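Local coordinates for molybdopterin biosynthesis moeA protein (Pyrococcus horikoshii, PDB 1WU2) that probably takes part in molybdenum cofactor biosynthesis, as MoeA proteins do when molybdenum is inserted into molybdopterin, at residues 182-190 with 246-257; 268-276 with 288-296. One frame throughout, in Å; residues are numbered along the deposited sequence.

How the contacts relate
Both contacts belong to one mixed sheet in the probable molybdopterin-binding domain, and their centres lie about 12 Å apart. Across this sheet the strands run 226-233, 184-190, 252-255, 293-295, 288-290 and 276-277; contact 1 joins two of its four parallel strands, while contact 2 sets a loop and the start of edge strand 276-277 against the hairpin 288-295. Along the chain both segments of contact 1 come before those of contact 2. They meet where strands 252-255 and 293-295 lie side by side: Leu255 O is 2.8 Å from Met296 N and Ile253 O is 2.9 Å from Phe294 N, both probable hydrogen bonds. Strand 293-295 thus carries on the parallel order, and the hairpin turns the sheet antiparallel toward its edge.

Contact 1: 182-190 with 246-257; sequences KPKVGIIIT and KAKNECDIVLIT
Parallel pairing of Val185 to Ile188 with Asp252 to Leu255 forms the middle of the sheet in the probable molybdopterin-binding domain, an alpha/beta unit. The strands run at 22° to one another, stitched by bonds that step from side to side: Val254 N gives to Gly186 O (2.8 Å), Ile188 N gives to Val254 O (2.9 Å), and Ile256 N reaches Ile188 O (2.9 Å). On one face Ile188 carries the packing. Its CG1 lies anti to the carbonyl carbon (chi1 -56°), which brings CD1 tightly against Ile253 CD1 at 3.3 Å. The aliphatic arm of Lys246 crosses the same branch, its CE 3.5 Å from Ile188 CG1; a long lysine suits this place because its carbons cover the isoleucine while NZ goes on to a salt bridge with Glu242. Further along this face, Glu250 folds over Gly186, with OE2 3.3 Å from the glycine CA. A side chain at Gly186 would run into that carboxylate, whose OE1 is hydrogen-bonded to Tyr230. On the face of Val185 and Val254, the Asp252 carboxylate rests on valine methyls, OD1 being 3.4 Å from Val185 CG1; both its oxygens are buried with no polar partner in the model. Beta-branched valine and isoleucine fit such extended backbone well. Helix 300-319 covers this side through Leu315 on Val185, strand 226-233 continues the sheet beyond 184-190, and strand 293-295 flanks 252-255 on its other edge.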
ATOM      1  N   LYS A 182      -4.971 -14.905   9.806  1.00 28.15           N
ATOM      2  CA  LYS A 182      -4.144 -13.805  10.283  1.00 28.19           C
ATOM      3  C   LYS A 182      -3.456 -14.217  11.576  1.00 28.43           C
ATOM      4  O   LYS A 182      -4.133 -14.634  12.518  1.00 28.59           O
ATOM      5  CB  LYS A 182      -4.995 -12.567  10.554  1.00 28.05           C
ATOM      6  CG  LYS A 182      -5.708 -12.015   9.340  1.00 28.02           C
ATOM      7  CD  LYS A 182      -6.266 -10.633   9.629  1.00 28.09           C
ATOM      8  CE  LYS A 182      -7.022 -10.071   8.441  1.00 28.03           C
ATOM      9  NZ  LYS A 182      -7.438  -8.666   8.694  1.00 28.03           N
ATOM     10  N   PRO A 183      -2.127 -14.112  11.634  1.00 28.60           N
ATOM     11  CA  PRO A 183      -1.404 -14.383  12.879  1.00 28.71           C
ATOM     12  C   PRO A 183      -1.898 -13.473  13.992  1.00 28.88           C
ATOM     13  O   PRO A 183      -1.999 -12.263  13.797  1.00 28.94           O
ATOM     14  CB  PRO A 183       0.054 -14.052  12.529  1.00 28.74           C
ATOM     15  CG  PRO A 183       0.131 -14.118  11.053  1.00 28.70           C
ATOM     16  CD  PRO A 183      -1.214 -13.728  10.544  1.00 28.56           C
ATOM     17  N   LYS A 184      -2.226 -14.056  15.136  1.00 29.15           N
ATOM     18  CA  LYS A 184      -2.610 -13.279  16.302  1.00 29.27           C
ATOM     19  C   LYS A 184      -1.343 -12.734  16.957  1.00 29.08           C
ATOM     20  O   LYS A 184      -0.448 -13.494  17.305  1.00 29.03           O
ATOM     21  CB  LYS A 184      -3.394 -14.153  17.279  1.00 29.51           C
ATOM     22  CG  LYS A 184      -4.732 -14.645  16.730  1.00 30.06           C
ATOM     23  CD  LYS A 184      -5.244 -15.884  17.479  1.00 31.01           C
ATOM     24  CE  LYS A 184      -5.936 -16.893  16.555  1.00 31.56           C
ATOM     25  NZ  LYS A 184      -5.586 -18.309  16.905  1.00 32.04           N
ATOM     26  N   VAL A 185      -1.269 -11.414  17.104  1.00 28.99           N
ATOM     27  CA  VAL A 185      -0.105 -10.742  17.672  1.00 28.92           C
ATOM     28  C   VAL A 185      -0.504 -10.036  18.962  1.00 29.01           C
ATOM     29  O   VAL A 185      -1.233  -9.052  18.925  1.00 28.67           O
ATOM     30  CB  VAL A 185       0.461  -9.693  16.685  1.00 28.90           C
ATOM     31  CG1 VAL A 185       1.627  -8.914  17.302  1.00 28.93           C
ATOM     32  CG2 VAL A 185       0.879 -10.356  15.387  1.00 28.63           C
ATOM     33  N   GLY A 186      -0.022 -10.542  20.094  1.00 29.29           N
ATOM     34  CA  GLY A 186      -0.259  -9.916  21.382  1.00 29.66           C
ATOM     35  C   GLY A 186       0.512  -8.616  21.532  1.00 30.04           C
ATOM     36  O   GLY A 186       1.590  -8.458  20.963  1.00 29.77           O
ATOM     37  N   ILE A 187      -0.050  -7.685  22.295  1.00 30.52           N
ATOM     38  CA  ILE A 187       0.571  -6.386  22.540  1.00 30.86           C
ATOM     39  C   ILE A 187       0.469  -6.055  24.027  1.00 31.53           C
ATOM     40  O   ILE A 187      -0.621  -5.781  24.530  1.00 31.53           O
ATOM     41  CB  ILE A 187      -0.113  -5.283  21.689  1.00 30.77           C
ATOM     42  CG1 ILE A 187       0.123  -5.531  20.193  1.00 30.79           C
ATOM     43  CG2 ILE A 187       0.403  -3.902  22.082  1.00 30.54           C
ATOM     44  CD1 ILE A 187      -0.633  -4.587  19.271  1.00 30.34           C
ATOM     45  N   ILE A 188       1.605  -6.097  24.722  1.00 32.35           N
ATOM     46  CA  ILE A 188       1.692  -5.712  26.129  1.00 33.12           C
ATOM     47  C   ILE A 188       2.486  -4.424  26.240  1.00 33.83           C
ATOM     48  O   ILE A 188       3.637  -4.384  25.836  1.00 33.93           O
ATOM     49  CB  ILE A 188       2.431  -6.786  26.954  1.00 33.07           C
ATOM     50  CG1 ILE A 188       1.779  -8.157  26.803  1.00 33.40           C
ATOM     51  CG2 ILE A 188       2.465  -6.388  28.422  1.00 33.12           C
ATOM     52  CD1 ILE A 188       2.647  -9.291  27.333  1.00 33.70           C
ATOM     53  N   ILE A 189       1.884  -3.379  26.797  1.00 34.88           N
ATOM     54  CA  ILE A 189       2.617  -2.154  27.097  1.00 35.71           C
ATOM     55  C   ILE A 189       3.046  -2.216  28.565  1.00 36.49           C
ATOM     56  O   ILE A 189       2.328  -2.765  29.397  1.00 36.73           O
ATOM     57  CB  ILE A 189       1.754  -0.898  26.803  1.00 35.80           C
ATOM     58  CG1 ILE A 189       1.658  -0.596  25.297  1.00 35.98           C
ATOM     59  CG2 ILE A 189       2.357   0.330  27.453  1.00 35.82           C
ATOM     60  CD1 ILE A 189       1.576  -1.783  24.370  1.00 36.13           C
ATOM     61  N   THR A 190       4.224  -1.675  28.874  1.00 37.34           N
ATOM     62  CA  THR A 190       4.761  -1.684  30.239  1.00 38.05           C
ATOM     63  C   THR A 190       5.279  -0.298  30.620  1.00 38.54           C
ATOM     64  O   THR A 190       5.881   0.391  29.795  1.00 38.45           O
ATOM     65  CB  THR A 190       5.885  -2.757  30.366  1.00 38.12           C
ATOM     66  OG1 THR A 190       5.347  -3.975  30.899  1.00 38.65           O
ATOM     67  CG2 THR A 190       6.960  -2.370  31.380  1.00 38.40           C
ATOM     68  N   LYS A 246      -0.268 -14.625  26.989  1.00 44.35           N
ATOM     69  CA  LYS A 246      -0.140 -14.096  25.632  1.00 43.78           C
ATOM     70  C   LYS A 246       0.446 -15.134  24.697  1.00 43.02           C
ATOM     71  O   LYS A 246      -0.028 -15.296  23.582  1.00 42.74           O
ATOM     72  CB  LYS A 246       0.750 -12.850  25.606  1.00 43.93           C
ATOM     73  CG  LYS A 246       0.072 -11.607  26.117  1.00 44.77           C
ATOM     74  CD  LYS A 246      -0.333 -11.762  27.572  1.00 46.08           C
ATOM     75  CE  LYS A 246      -0.452 -10.452  28.315  1.00 46.96           C
ATOM     76  NZ  LYS A 246       0.574 -10.333  29.392  1.00 47.81           N
ATOM     77  N   ALA A 247       1.481 -15.828  25.164  1.00 42.33           N
ATOM     78  CA  ALA A 247       2.172 -16.840  24.373  1.00 41.79           C
ATOM     79  C   ALA A 247       1.257 -18.021  24.044  1.00 41.30           C
ATOM     80  O   ALA A 247       1.374 -18.623  22.975  1.00 40.93           O
ATOM     81  CB  ALA A 247       3.419 -17.318  25.109  1.00 41.80           C
ATOM     82  N   LYS A 248       0.347 -18.336  24.966  1.00 40.82           N
ATOM     83  CA  LYS A 248      -0.649 -19.385  24.761  1.00 40.53           C
ATOM     84  C   LYS A 248      -1.712 -18.933  23.760  1.00 40.18           C
ATOM     85  O   LYS A 248      -2.005 -19.640  22.799  1.00 40.29           O
ATOM     86  CB  LYS A 248      -1.323 -19.758  26.087  1.00 40.55           C
ATOM     87  CG  LYS A 248      -0.387 -20.325  27.157  1.00 40.91           C
ATOM     88  CD  LYS A 248       0.446 -21.492  26.638  1.00 41.36           C
ATOM     89  CE  LYS A 248       0.958 -22.380  27.768  1.00 41.69           C
ATOM     90  NZ  LYS A 248       0.300 -23.719  27.766  1.00 41.86           N
ATOM     91  N   ASN A 249      -2.273 -17.748  23.990  1.00 39.76           N
ATOM     92  CA  ASN A 249      -3.346 -17.200  23.157  1.00 39.50           C
ATOM     93  C   ASN A 249      -2.908 -16.844  21.732  1.00 39.25           C
ATOM     94  O   ASN A 249      -3.735 -16.834  20.821  1.00 39.22           O
ATOM     95  CB  ASN A 249      -3.933 -15.938  23.807  1.00 39.51           C
ATOM     96  CG  ASN A 249      -4.797 -16.235  25.029  1.00 39.67           C
ATOM     97  OD1 ASN A 249      -5.000 -17.390  25.407  1.00 40.64           O
ATOM     98  ND2 ASN A 249      -5.315 -15.176  25.652  1.00 38.67           N
ATOM     99  N   GLU A 250      -1.619 -16.557  21.545  1.00 38.92           N
ATOM    100  CA  GLU A 250      -1.123 -15.979  20.295  1.00 38.78           C
ATOM    101  C   GLU A 250       0.015 -16.753  19.655  1.00 38.41           C
ATOM    102  O   GLU A 250       0.654 -17.595  20.283  1.00 38.51           O
ATOM    103  CB  GLU A 250      -0.635 -14.551  20.531  1.00 38.92           C
ATOM    104  CG  GLU A 250      -1.702 -13.492  20.345  1.00 39.43           C
ATOM    105  CD  GLU A 250      -2.128 -12.850  21.635  1.00 40.17           C
ATOM    106  OE1 GLU A 250      -3.276 -12.377  21.694  1.00 42.35           O
ATOM    107  OE2 GLU A 250      -1.327 -12.816  22.590  1.00 42.02           O
ATOM    108  N   CYS A 251       0.263 -16.421  18.392  1.00 37.94           N
ATOM    109  CA  CYS A 251       1.345 -17.008  17.617  1.00 37.60           C
ATOM    110  C   CYS A 251       2.658 -16.307  17.972  1.00 37.16           C
ATOM    111  O   CYS A 251       3.679 -16.957  18.199  1.00 36.92           O
ATOM    112  CB  CYS A 251       1.051 -16.883  16.119  1.00 37.69           C
ATOM    113  SG  CYS A 251      -0.649 -17.291  15.640  1.00 38.21           S
ATOM    114  N   ASP A 252       2.623 -14.977  17.996  1.00 36.79           N
ATOM    115  CA  ASP A 252       3.727 -14.177  18.524  1.00 36.51           C
ATOM    116  C   ASP A 252       3.185 -13.087  19.446  1.00 36.15           C
ATOM    117  O   ASP A 252       1.987 -12.818  19.461  1.00 36.02           O
ATOM    118  CB  ASP A 252       4.612 -13.613  17.389  1.00 36.54           C
ATOM    119  CG  ASP A 252       4.137 -12.259  16.857  1.00 37.08           C
ATOM    120  OD1 ASP A 252       3.945 -11.323  17.657  1.00 38.34           O
ATOM    121  OD2 ASP A 252       3.962 -12.022  15.642  1.00 37.37           O
ATOM    122  N   ILE A 253       4.071 -12.482  20.230  1.00 35.75           N
ATOM    123  CA  ILE A 253       3.685 -11.420  21.156  1.00 35.48           C
ATOM    124  C   ILE A 253       4.750 -10.314  21.197  1.00 35.50           C
ATOM    125  O   ILE A 253       5.948 -10.575  21.195  1.00 35.25           O
ATOM    126  CB  ILE A 253       3.305 -11.989  22.592  1.00 35.31           C
ATOM    127  CG1 ILE A 253       4.056 -11.285  23.726  1.00 34.78           C
ATOM    128  CG2 ILE A 253       3.499 -13.508  22.686  1.00 35.35           C
ATOM    129  CD1 ILE A 253       3.376 -10.028  24.196  1.00 34.56           C
ATOM    130  N   VAL A 254       4.270  -9.079  21.221  1.00 35.67           N
ATOM    131  CA  VAL A 254       5.091  -7.883  21.227  1.00 35.89           C
ATOM    132  C   VAL A 254       4.915  -7.213  22.585  1.00 36.31           C
ATOM    133  O   VAL A 254       3.795  -7.057  23.051  1.00 36.06           O
ATOM    134  CB  VAL A 254       4.622  -6.921  20.102  1.00 35.74           C
ATOM    135  CG1 VAL A 254       4.966  -5.479  20.418  1.00 35.83           C
ATOM    136  CG2 VAL A 254       5.205  -7.338  18.750  1.00 35.77           C
ATOM    137  N   LEU A 255       6.014  -6.829  23.226  1.00 37.10           N
ATOM    138  CA  LEU A 255       5.935  -6.084  24.484  1.00 37.75           C
ATOM    139  C   LEU A 255       6.887  -4.887  24.531  1.00 38.32           C
ATOM    140  O   LEU A 255       8.001  -4.940  24.022  1.00 38.01           O
ATOM    141  CB  LEU A 255       6.135  -6.999  25.699  1.00 37.71           C
ATOM    142  CG  LEU A 255       7.407  -7.840  25.791  1.00 37.90           C
ATOM    143  CD1 LEU A 255       8.486  -7.122  26.599  1.00 38.33           C
ATOM    144  CD2 LEU A 255       7.088  -9.191  26.416  1.00 38.03           C
ATOM    145  N   ILE A 256       6.419  -3.832  25.191  1.00 39.20           N
ATOM    146  CA  ILE A 256       7.074  -2.532  25.259  1.00 40.07           C
ATOM    147  C   ILE A 256       7.822  -2.399  26.585  1.00 40.56           C
ATOM    148  O   ILE A 256       7.480  -3.075  27.553  1.00 40.85           O
ATOM    149  CB  ILE A 256       5.976  -1.437  25.160  1.00 40.15           C
ATOM    150  CG1 ILE A 256       5.265  -1.498  23.802  1.00 40.52           C
ATOM    151  CG2 ILE A 256       6.536  -0.057  25.426  1.00 40.75           C
ATOM    152  CD1 ILE A 256       6.179  -1.399  22.602  1.00 40.65           C
ATOM    153  N   THR A 257       8.838  -1.538  26.635  1.00 41.14           N
ATOM    154  CA  THR A 257       9.508  -1.228  27.902  1.00 41.54           C
ATOM    155  C   THR A 257       8.673  -0.238  28.716  1.00 41.61           C
ATOM    156  O   THR A 257       9.090   0.224  29.780  1.00 41.67           O
ATOM    157  CB  THR A 257      10.932  -0.674  27.669  1.00 41.61           C
ATOM    158  OG1 THR A 257      11.659  -0.671  28.906  1.00 42.44           O
ATOM    159  CG2 THR A 257      10.913   0.794  27.263  1.00 41.84           C
TER

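Contact 2: 268-276 with 288-296; sequences AHKFVNLLF and GYGEKVFIM
Phe276 holds CG between its backbone N and carbonyl carbon (chi1 60°), and Tyr289 turns its own CG anti to N (chi1 167°), which sets Phe276 CZ 3.8 Å from Tyr289 CB with one face of the phenylalanine ring over Tyr289 N. That same N-H bonds to Phe276 O at 3.1 Å. Leu275 lies beside the tyrosine, pointing the same way, its CD1 3.9 Å from Tyr289 CE2 at the ring edge. A classic beta bulge sets both Leu275 and Phe276 against the single residue Tyr289 where strand 276-277 joins the hairpin 288-295; the bond from Leu275 N to Tyr289 O is weak. Replacing Phe276 by an alanine would remove the ring, and Tyr289 CB and Leu17 of helix 10-20 would probably lose their aromatic cover. The hairpin turns through a type I' turn, Gly290 to Val293, with Glu291 and Lys292 in left-handed backbone conformation. From there Glu291 stretches out to accept the N-H of Asn273 on OE2 (3.3 Å from Asn273 N), met from above the carboxylate plane. Gly290 is suited to its place because a CB would strike Asn273 O and Leu274 CA. Branched aliphatic side chains pack between loop and hairpin: Val272 CG2 meets Ile295 CD1 tip to tip at 4.1 Å and touches Val293 CG1 at 4.0 Å, while the side chains of Leu274 and Ile295 cross at about a right angle, Leu274 CD2 meeting Ile295 CG1. The phenolic OH of Tyr289 is hydrogen-bonded to Asp20.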
ATOM      1  N   ALA A 268      14.976  -8.150  31.423  1.00 52.13           N
ATOM      2  CA  ALA A 268      14.041  -8.826  30.520  1.00 52.39           C
ATOM      3  C   ALA A 268      14.358 -10.307  30.286  1.00 52.59           C
ATOM      4  O   ALA A 268      13.538 -11.029  29.718  1.00 52.55           O
ATOM      5  CB  ALA A 268      13.997  -8.094  29.184  1.00 52.43           C
ATOM      6  N   HIS A 269      15.539 -10.760  30.704  1.00 52.88           N
ATOM      7  CA  HIS A 269      15.878 -12.183  30.624  1.00 53.12           C
ATOM      8  C   HIS A 269      15.168 -13.006  31.708  1.00 52.87           C
ATOM      9  O   HIS A 269      15.139 -14.235  31.637  1.00 52.93           O
ATOM     10  CB  HIS A 269      17.392 -12.398  30.710  1.00 53.34           C
ATOM     11  CG  HIS A 269      17.821 -13.783  30.333  1.00 54.48           C
ATOM     12  ND1 HIS A 269      17.554 -14.334  29.096  1.00 55.48           N
ATOM     13  CD2 HIS A 269      18.474 -14.738  31.036  1.00 55.50           C
ATOM     14  CE1 HIS A 269      18.036 -15.563  29.050  1.00 56.05           C
ATOM     15  NE2 HIS A 269      18.599 -15.833  30.215  1.00 56.24           N
ATOM     16  N   LYS A 270      14.600 -12.331  32.706  1.00 52.56           N
ATOM     17  CA  LYS A 270      13.824 -12.995  33.750  1.00 52.31           C
ATOM     18  C   LYS A 270      12.444 -13.449  33.262  1.00 51.58           C
ATOM     19  O   LYS A 270      11.842 -14.342  33.859  1.00 51.67           O
ATOM     20  CB  LYS A 270      13.680 -12.073  34.965  1.00 52.57           C
ATOM     21  CG  LYS A 270      15.021 -11.696  35.604  1.00 53.64           C
ATOM     22  CD  LYS A 270      14.933 -11.547  37.125  1.00 55.01           C
ATOM     23  CE  LYS A 270      14.496 -10.145  37.549  1.00 55.67           C
ATOM     24  NZ  LYS A 270      13.190 -10.152  38.264  1.00 56.15           N
ATOM     25  N   PHE A 271      11.950 -12.836  32.187  1.00 50.63           N
ATOM     26  CA  PHE A 271      10.647 -13.188  31.612  1.00 49.86           C
ATOM     27  C   PHE A 271      10.740 -14.064  30.361  1.00 48.94           C
ATOM     28  O   PHE A 271       9.794 -14.781  30.038  1.00 48.86           O
ATOM     29  CB  PHE A 271       9.872 -11.922  31.252  1.00 49.92           C
ATOM     30  CG  PHE A 271       9.683 -10.981  32.401  1.00 50.27           C
ATOM     31  CD1 PHE A 271       9.045 -11.400  33.560  1.00 50.55           C
ATOM     32  CD2 PHE A 271      10.140  -9.670  32.322  1.00 50.68           C
ATOM     33  CE1 PHE A 271       8.866 -10.532  34.625  1.00 50.58           C
ATOM     34  CE2 PHE A 271       9.965  -8.796  33.381  1.00 50.93           C
ATOM     35  CZ  PHE A 271       9.327  -9.229  34.537  1.00 50.94           C
ATOM     36  N   VAL A 272      11.868 -13.987  29.656  1.00 47.78           N
ATOM     37  CA  VAL A 272      12.027 -14.657  28.367  1.00 46.85           C
ATOM     38  C   VAL A 272      13.392 -15.331  28.249  1.00 45.96           C
ATOM     39  O   VAL A 272      14.402 -14.777  28.678  1.00 45.84           O
ATOM     40  CB  VAL A 272      11.888 -13.646  27.199  1.00 46.87           C
ATOM     41  CG1 VAL A 272      12.022 -14.348  25.853  1.00 46.74           C
ATOM     42  CG2 VAL A 272      10.559 -12.894  27.285  1.00 46.94           C
ATOM     43  N   ASN A 273      13.409 -16.520  27.653  1.00 44.85           N
ATOM     44  CA  ASN A 273      14.654 -17.179  27.276  1.00 44.11           C
ATOM     45  C   ASN A 273      15.091 -16.666  25.902  1.00 43.14           C
ATOM     46  O   ASN A 273      14.577 -17.098  24.867  1.00 43.14           O
ATOM     47  CB  ASN A 273      14.491 -18.704  27.279  1.00 44.17           C
ATOM     48  CG  ASN A 273      15.791 -19.424  27.574  1.00 44.52           C
ATOM     49  OD1 ASN A 273      16.760 -19.314  26.821  1.00 44.74           O
ATOM     50  ND2 ASN A 273      15.824 -20.158  28.684  1.00 44.67           N
ATOM     51  N   LEU A 274      16.045 -15.743  25.906  1.00 41.99           N
ATOM     52  CA  LEU A 274      16.370 -14.945  24.725  1.00 41.12           C
ATOM     53  C   LEU A 274      17.437 -15.576  23.831  1.00 40.30           C
ATOM     54  O   LEU A 274      18.478 -16.020  24.312  1.00 40.18           O
ATOM     55  CB  LEU A 274      16.837 -13.553  25.163  1.00 41.06           C
ATOM     56  CG  LEU A 274      15.855 -12.773  26.048  1.00 40.95           C
ATOM     57  CD1 LEU A 274      16.572 -11.713  26.869  1.00 40.90           C
ATOM     58  CD2 LEU A 274      14.749 -12.145  25.209  1.00 40.98           C
ATOM     59  N   LEU A 275      17.160 -15.619  22.528  1.00 39.30           N
ATOM     60  CA  LEU A 275      18.178 -15.919  21.523  1.00 38.54           C
ATOM     61  C   LEU A 275      19.186 -14.776  21.444  1.00 37.74           C
ATOM     62  O   LEU A 275      20.393 -15.007  21.367  1.00 37.77           O
ATOM     63  CB  LEU A 275      17.544 -16.129  20.145  1.00 38.54           C
ATOM     64  CG  LEU A 275      16.686 -17.380  19.967  1.00 38.69           C
ATOM     65  CD1 LEU A 275      15.909 -17.303  18.662  1.00 38.76           C
ATOM     66  CD2 LEU A 275      17.547 -18.636  20.009  1.00 39.00           C
ATOM     67  N   PHE A 276      18.678 -13.545  21.441  1.00 36.75           N
ATOM     68  CA  PHE A 276      19.528 -12.357  21.501  1.00 36.03           C
ATOM     69  C   PHE A 276      18.847 -11.192  22.228  1.00 35.57           C
ATOM     70  O   PHE A 276      17.642 -11.202  22.465  1.00 35.40           O
ATOM     71  CB  PHE A 276      19.976 -11.929  20.096  1.00 35.96           C
ATOM     72  CG  PHE A 276      18.842 -11.589  19.167  1.00 35.43           C
ATOM     73  CD1 PHE A 276      18.382 -10.284  19.061  1.00 34.97           C
ATOM     74  CD2 PHE A 276      18.237 -12.573  18.400  1.00 35.09           C
ATOM     75  CE1 PHE A 276      17.335  -9.968  18.210  1.00 34.65           C
ATOM     76  CE2 PHE A 276      17.187 -12.262  17.542  1.00 34.74           C
ATOM     77  CZ  PHE A 276      16.739 -10.958  17.448  1.00 34.51           C
ATOM     78  N   GLY A 288      15.382  -7.239  21.616  1.00 32.81           N
ATOM     79  CA  GLY A 288      15.695  -8.653  21.785  1.00 32.66           C
ATOM     80  C   GLY A 288      14.544  -9.538  21.327  1.00 32.56           C
ATOM     81  O   GLY A 288      13.462  -9.041  20.996  1.00 32.59           O
ATOM     82  N   TYR A 289      14.776 -10.848  21.295  1.00 32.24           N
ATOM     83  CA  TYR A 289      13.738 -11.802  20.917  1.00 32.11           C
ATOM     84  C   TYR A 289      14.023 -13.224  21.405  1.00 32.21           C
ATOM     85  O   TYR A 289      15.164 -13.683  21.381  1.00 31.95           O
ATOM     86  CB  TYR A 289      13.548 -11.824  19.398  1.00 32.10           C
ATOM     87  CG  TYR A 289      12.724 -13.001  18.922  1.00 31.61           C
ATOM     88  CD1 TYR A 289      11.334 -12.932  18.892  1.00 31.02           C
ATOM     89  CD2 TYR A 289      13.332 -14.192  18.533  1.00 31.00           C
ATOM     90  CE1 TYR A 289      10.573 -14.007  18.473  1.00 30.95           C
ATOM     91  CE2 TYR A 289      12.579 -15.276  18.116  1.00 31.24           C
ATOM     92  CZ  TYR A 289      11.199 -15.177  18.088  1.00 31.04           C
ATOM     93  OH  TYR A 289      10.445 -16.246  17.673  1.00 31.28           O
ATOM     94  N   GLY A 290      12.961 -13.915  21.819  1.00 32.27           N
ATOM     95  CA  GLY A 290      13.025 -15.316  22.196  1.00 32.47           C
ATOM     96  C   GLY A 290      11.649 -15.889  22.516  1.00 32.70           C
ATOM     97  O   GLY A 290      10.821 -15.211  23.123  1.00 32.63           O
ATOM     98  N   GLU A 291      11.413 -17.135  22.109  1.00 33.07           N
ATOM     99  CA  GLU A 291      10.153 -17.845  22.373  1.00 33.28           C
ATOM    100  C   GLU A 291       8.923 -17.100  21.849  1.00 33.24           C
ATOM    101  O   GLU A 291       7.907 -17.001  22.544  1.00 33.39           O
ATOM    102  CB  GLU A 291       9.982 -18.118  23.871  1.00 33.44           C
ATOM    103  CG  GLU A 291      11.196 -18.713  24.555  1.00 34.06           C
ATOM    104  CD  GLU A 291      10.874 -19.212  25.952  1.00 35.13           C
ATOM    105  OE1 GLU A 291      10.653 -20.433  26.106  1.00 36.40           O
ATOM    106  OE2 GLU A 291      10.831 -18.389  26.894  1.00 34.94           O
ATOM    107  N   LYS A 292       9.025 -16.586  20.622  1.00 33.13           N
ATOM    108  CA  LYS A 292       7.947 -15.829  19.968  1.00 32.96           C
ATOM    109  C   LYS A 292       7.678 -14.452  20.593  1.00 32.89           C
ATOM    110  O   LYS A 292       6.667 -13.831  20.281  1.00 32.94           O
ATOM    111  CB  LYS A 292       6.636 -16.638  19.929  1.00 32.95           C
ATOM    112  CG  LYS A 292       6.782 -18.103  19.524  1.00 32.96           C
ATOM    113  CD  LYS A 292       7.512 -18.247  18.202  1.00 33.34           C
ATOM    114  CE  LYS A 292       7.329 -19.638  17.614  1.00 33.76           C
ATOM    115  NZ  LYS A 292       8.583 -20.145  17.012  1.00 33.96           N
ATOM    116  N   VAL A 293       8.578 -13.969  21.447  1.00 32.80           N
ATOM    117  CA  VAL A 293       8.375 -12.711  22.165  1.00 32.84           C
ATOM    118  C   VAL A 293       9.375 -11.654  21.693  1.00 33.02           C
ATOM    119  O   VAL A 293      10.583 -11.861  21.745  1.00 32.89           O
ATOM    120  CB  VAL A 293       8.509 -12.893  23.692  1.00 32.75           C
ATOM    121  CG1 VAL A 293       8.130 -11.611  24.423  1.00 32.56           C
ATOM    122  CG2 VAL A 293       7.640 -14.045  24.173  1.00 33.01           C
ATOM    123  N   PHE A 294       8.849 -10.516  21.254  1.00 33.40           N
ATOM    124  CA  PHE A 294       9.639  -9.412  20.725  1.00 33.71           C
ATOM    125  C   PHE A 294       9.731  -8.320  21.789  1.00 34.33           C
ATOM    126  O   PHE A 294       8.723  -7.701  22.124  1.00 34.25           O
ATOM    127  CB  PHE A 294       8.960  -8.829  19.476  1.00 33.58           C
ATOM    128  CG  PHE A 294       8.924  -9.765  18.292  1.00 33.14           C
ATOM    129  CD1 PHE A 294       9.642  -9.471  17.139  1.00 33.18           C
ATOM    130  CD2 PHE A 294       8.157 -10.920  18.315  1.00 32.85           C
ATOM    131  CE1 PHE A 294       9.607 -10.320  16.042  1.00 33.14           C
ATOM    132  CE2 PHE A 294       8.121 -11.774  17.223  1.00 33.00           C
ATOM    133  CZ  PHE A 294       8.846 -11.473  16.084  1.00 33.09           C
ATOM    134  N   ILE A 295      10.931  -8.086  22.317  1.00 35.15           N
ATOM    135  CA  ILE A 295      11.160  -7.024  23.301  1.00 35.96           C
ATOM    136  C   ILE A 295      11.422  -5.700  22.575  1.00 36.54           C
ATOM    137  O   ILE A 295      12.433  -5.552  21.890  1.00 36.34           O
ATOM    138  CB  ILE A 295      12.360  -7.347  24.247  1.00 36.07           C
ATOM    139  CG1 ILE A 295      12.458  -8.843  24.593  1.00 36.47           C
ATOM    140  CG2 ILE A 295      12.263  -6.522  25.525  1.00 36.23           C
ATOM    141  CD1 ILE A 295      11.196  -9.463  25.163  1.00 36.87           C
HETATM  142  N   MSE A 296      10.519  -4.737  22.746  1.00 37.46           N
HETATM  143  CA  MSE A 296      10.577  -3.464  22.026  1.00 38.37           C
HETATM  144  C   MSE A 296      10.970  -2.315  22.966  1.00 38.70           C
HETATM  145  O   MSE A 296      11.102  -2.511  24.176  1.00 38.72           O
HETATM  146  CB  MSE A 296       9.241  -3.160  21.329  1.00 38.71           C
HETATM  147  CG  MSE A 296       8.417  -4.388  20.930  1.00 40.15           C
HETATM  148 SE   MSE A 296       7.974  -4.488  19.023  1.00 43.45          SE
HETATM  149  CE  MSE A 296       9.691  -4.981  18.409  1.00 43.03           C
TER